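Local coordinates for possible atls1-like light-inducible protein (Prochlorococcus marinus, PDB 2XCZ) that belongs to the macrophage migration inhibitory factor family, small alpha/beta proteins that assemble as trimers, at residues C58-K63 / D93-G98. Numbering follows the deposited sequence.
Sequences CYVEVK and DRIYIG
C58, V60 and V62 of one strand exchange five backbone hydrogen bonds with R94, Y96 and G98 of its parallel neighbour. The donors C58 N, V60 N and V62 N reach R94 O, Y96 O and G98 O, while C58 O and V60 O accept from Y96 N and G98 N. V60 is gripped through both its amide and its carbonyl, each at 2.8 Å: N to Y96 O and O to G98 N. The acceptors have second partners. The C58, V60, Y96 and G98 oxygens each also meet a CA-H across the strands, closest at V60 O (3.2 Å from I97 CA), and R94 O takes a second bond from T57 OG1. G98 O accepts from a water that in turn accepts an N-H from K63 NZ (NZ to water oxygen 2.8 Å); K63 NZ also forms a salt bridge with E100.

On the face carrying Y59 and Y96, the ring of Y59 swings over the neighbouring strand, its CG anti to the backbone N (chi1 176°). CB of Y96 touches CD1 at the ring edge, in its plane. G98 has no side chain, and the Y59 OH lies directly against its CA, at 3.5 Å. The Y96 ring instead turns outward, its OH bonded to Y37 O of a second subunit.

The other face is largely apolar, as befits a buried sheet surface: V60 CB meets I97 CG1, and CG2 of V62 lies 3.7 Å from CG2 of I97. I84 of helix 72-88 packs on C58, V60 and I95. That helix links the two strands, making a beta-alpha-beta crossover within the mixed four-stranded sheet of the MIF fold; Y96 and I97 then pair with an antiparallel strand of the second subunit, carrying the sheet across the trimer interface.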
ATOM      1  N   CYS A  58     -13.272   4.706  -0.689  1.00 11.31           N
ATOM      2  CA  CYS A  58     -12.404   3.799  -1.404  1.00 12.11           C
ATOM      3  C   CYS A  58     -11.047   4.461  -1.652  1.00 10.25           C
ATOM      4  O   CYS A  58     -11.009   5.612  -2.065  1.00  9.73           O
ATOM      5  CB  CYS A  58     -13.097   3.519  -2.743  1.00 13.02           C
ATOM      6  SG  CYS A  58     -12.296   2.476  -3.802  1.00 20.60           S
ATOM      7  N   TYR A  59      -9.949   3.750  -1.372  1.00  9.33           N
ATOM      8  CA  TYR A  59      -8.627   4.181  -1.849  1.00  9.19           C
ATOM      9  C   TYR A  59      -8.077   3.193  -2.866  1.00  8.81           C
ATOM     10  O   TYR A  59      -8.023   1.996  -2.604  1.00  9.54           O
ATOM     11  CB  TYR A  59      -7.605   4.334  -0.714  1.00  8.89           C
ATOM     12  CG  TYR A  59      -6.226   4.681  -1.256  1.00  9.41           C
ATOM     13  CD1 TYR A  59      -6.010   5.888  -1.921  1.00 10.63           C
ATOM     14  CD2 TYR A  59      -5.164   3.773  -1.152  1.00 11.17           C
ATOM     15  CE1 TYR A  59      -4.765   6.197  -2.455  1.00 10.80           C
ATOM     16  CE2 TYR A  59      -3.894   4.070  -1.689  1.00 10.87           C
ATOM     17  CZ  TYR A  59      -3.721   5.282  -2.344  1.00 10.91           C
ATOM     18  OH  TYR A  59      -2.479   5.594  -2.864  1.00 14.58           O
ATOM     19  N   VAL A  60      -7.605   3.703  -3.997  1.00  8.77           N
ATOM     20  CA  VAL A  60      -7.035   2.836  -5.028  1.00  8.54           C
ATOM     21  C   VAL A  60      -5.587   3.219  -5.281  1.00  9.06           C
ATOM     22  O   VAL A  60      -5.281   4.396  -5.392  1.00  9.14           O
ATOM     23  CB  VAL A  60      -7.797   3.001  -6.358  1.00  8.69           C
ATOM     24  CG1 VAL A  60      -7.289   1.990  -7.417  1.00  8.33           C
ATOM     25  CG2 VAL A  60      -9.317   2.844  -6.133  1.00  8.00           C
ATOM     26  N   GLU A  61      -4.699   2.235  -5.384  1.00  8.64           N
ATOM     27  CA  GLU A  61      -3.382   2.552  -5.949  1.00 10.05           C
ATOM     28  C   GLU A  61      -3.220   1.953  -7.335  1.00  9.44           C
ATOM     29  O   GLU A  61      -3.583   0.798  -7.572  1.00  8.52           O
ATOM     30  CB  GLU A  61      -2.236   2.189  -5.030  1.00 12.21           C
ATOM     31  CG  GLU A  61      -2.265   0.848  -4.452  1.00 15.80           C
ATOM     32  CD  GLU A  61      -0.931   0.484  -3.787  1.00 19.33           C
ATOM     33  OE1 GLU A  61      -0.289   1.363  -3.145  1.00 22.24           O
ATOM     34  OE2 GLU A  61      -0.544  -0.687  -3.902  1.00 18.54           O
ATOM     35  N   VAL A  62      -2.738   2.784  -8.251  1.00  9.50           N
ATOM     36  CA  VAL A  62      -2.471   2.366  -9.603  1.00  9.27           C
ATOM     37  C   VAL A  62      -1.003   2.587  -9.910  1.00  9.12           C
ATOM     38  O   VAL A  62      -0.490   3.667  -9.675  1.00  9.14           O
ATOM     39  CB  VAL A  62      -3.325   3.147 -10.625  1.00  8.99           C
ATOM     40  CG1 VAL A  62      -2.895   2.812 -12.064  1.00 10.25           C
ATOM     41  CG2 VAL A  62      -4.808   2.825 -10.436  1.00  9.75           C
ATOM     42  N   LYS A  63      -0.340   1.554 -10.432  1.00  9.38           N
ATOM     43  CA  LYS A  63       1.048   1.684 -10.881  1.00  9.99           C
ATOM     44  C   LYS A  63       1.195   1.139 -12.291  1.00 10.13           C
ATOM     45  O   LYS A  63       0.499   0.217 -12.703  1.00  9.42           O
ATOM     46  CB  LYS A  63       2.031   0.974  -9.937  1.00 10.62           C
ATOM     47  CG  LYS A  63       1.998   1.468  -8.499  1.00 11.26           C
ATOM     48  CD  LYS A  63       3.061   0.757  -7.675  1.00 12.59           C
ATOM     49  CE  LYS A  63       2.980   1.129  -6.198  1.00 14.33           C
ATOM     50  NZ  LYS A  63       2.958   2.610  -5.950  1.00 14.28           N
ATOM     51  N   ASP A  93     -17.112  10.728  -5.814  1.00 13.98           N
ATOM     52  CA  ASP A  93     -16.545  11.803  -4.984  1.00 13.96           C
ATOM     53  C   ASP A  93     -16.055  11.327  -3.617  1.00 13.33           C
ATOM     54  O   ASP A  93     -15.618  12.142  -2.784  1.00 13.68           O
ATOM     55  CB  ASP A  93     -17.491  13.005  -4.844  1.00 14.40           C
ATOM     56  CG  ASP A  93     -18.768  12.684  -4.065  1.00 15.83           C
ATOM     57  OD1 ASP A  93     -18.926  11.569  -3.520  1.00 17.74           O
ATOM     58  OD2 ASP A  93     -19.624  13.590  -4.001  1.00 19.99           O
ATOM     59  N   ARG A  94     -16.127  10.015  -3.384  1.00 12.25           N
ATOM     60  CA  ARG A  94     -15.503   9.432  -2.196  1.00 11.45           C
ATOM     61  C   ARG A  94     -14.402   8.425  -2.561  1.00 10.77           C
ATOM     62  O   ARG A  94     -14.043   7.548  -1.762  1.00 11.16           O
ATOM     63  CB  ARG A  94     -16.565   8.835  -1.271  1.00 12.01           C
ATOM     64  CG  ARG A  94     -17.382   9.956  -0.584  1.00 12.05           C
ATOM     65  CD  ARG A  94     -18.395   9.423   0.418  1.00 13.77           C
ATOM     66  NE  ARG A  94     -17.804   8.798   1.604  1.00 15.16           N
ATOM     67  CZ  ARG A  94     -17.278   9.451   2.642  1.00 11.92           C
ATOM     68  NH1 ARG A  94     -16.796   8.753   3.666  1.00 12.88           N
ATOM     69  NH2 ARG A  94     -17.225  10.783   2.666  1.00 13.00           N
ATOM     70  N   ILE A  95     -13.871   8.571  -3.777  1.00 10.25           N
ATOM     71  CA  ILE A  95     -12.787   7.698  -4.259  1.00  9.87           C
ATOM     72  C   ILE A  95     -11.506   8.493  -4.486  1.00  9.66           C
ATOM     73  O   ILE A  95     -11.528   9.531  -5.154  1.00 10.43           O
ATOM     74  CB  ILE A  95     -13.187   6.967  -5.571  1.00 10.06           C
ATOM     75  CG1 ILE A  95     -14.472   6.143  -5.347  1.00 10.93           C
ATOM     76  CG2 ILE A  95     -12.008   6.113  -6.083  1.00 10.60           C
ATOM     77  CD1 ILE A  95     -15.022   5.502  -6.596  1.00 11.78           C
ATOM     78  N   TYR A  96     -10.405   8.018  -3.897  1.00  8.91           N
ATOM     79  CA  TYR A  96      -9.074   8.562  -4.170  1.00  8.70           C
ATOM     80  C   TYR A  96      -8.244   7.516  -4.896  1.00  8.59           C
ATOM     81  O   TYR A  96      -8.351   6.320  -4.610  1.00  7.85           O
ATOM     82  CB  TYR A  96      -8.356   8.900  -2.866  1.00  8.55           C
ATOM     83  CG  TYR A  96      -8.559  10.297  -2.328  1.00  9.55           C
ATOM     84  CD1 TYR A  96      -9.228  11.269  -3.063  1.00 10.05           C
ATOM     85  CD2 TYR A  96      -8.003  10.664  -1.107  1.00  8.84           C
ATOM     86  CE1 TYR A  96      -9.375  12.573  -2.574  1.00  9.20           C
ATOM     87  CE2 TYR A  96      -8.156  11.953  -0.606  1.00 10.37           C
ATOM     88  CZ  TYR A  96      -8.830  12.900  -1.348  1.00 11.03           C
ATOM     89  OH  TYR A  96      -8.970  14.194  -0.877  1.00  9.75           O
ATOM     90  N   ILE A  97      -7.411   7.983  -5.823  1.00  8.63           N
ATOM     91  CA  ILE A  97      -6.481   7.122  -6.534  1.00  7.91           C
ATOM     92  C   ILE A  97      -5.081   7.689  -6.448  1.00  7.99           C
ATOM     93  O   ILE A  97      -4.841   8.844  -6.872  1.00  8.67           O
ATOM     94  CB  ILE A  97      -6.869   6.921  -8.029  1.00  7.88           C
ATOM     95  CG1 ILE A  97      -8.325   6.433  -8.167  1.00  8.07           C
ATOM     96  CG2 ILE A  97      -5.913   5.935  -8.691  1.00  7.61           C
ATOM     97  CD1 ILE A  97      -8.845   6.530  -9.600  1.00  9.03           C
ATOM     98  N   GLY A  98      -4.144   6.887  -5.939  1.00  7.79           N
ATOM     99  CA  GLY A  98      -2.718   7.278  -5.976  1.00  8.25           C
ATOM    100  C   GLY A  98      -2.034   6.608  -7.154  1.00  8.63           C
ATOM    101  O   GLY A  98      -1.994   5.366  -7.231  1.00  9.33           O
TER
HETATM  102  O   HOH W   1       0.588   3.843  -6.825  1.00 19.18           O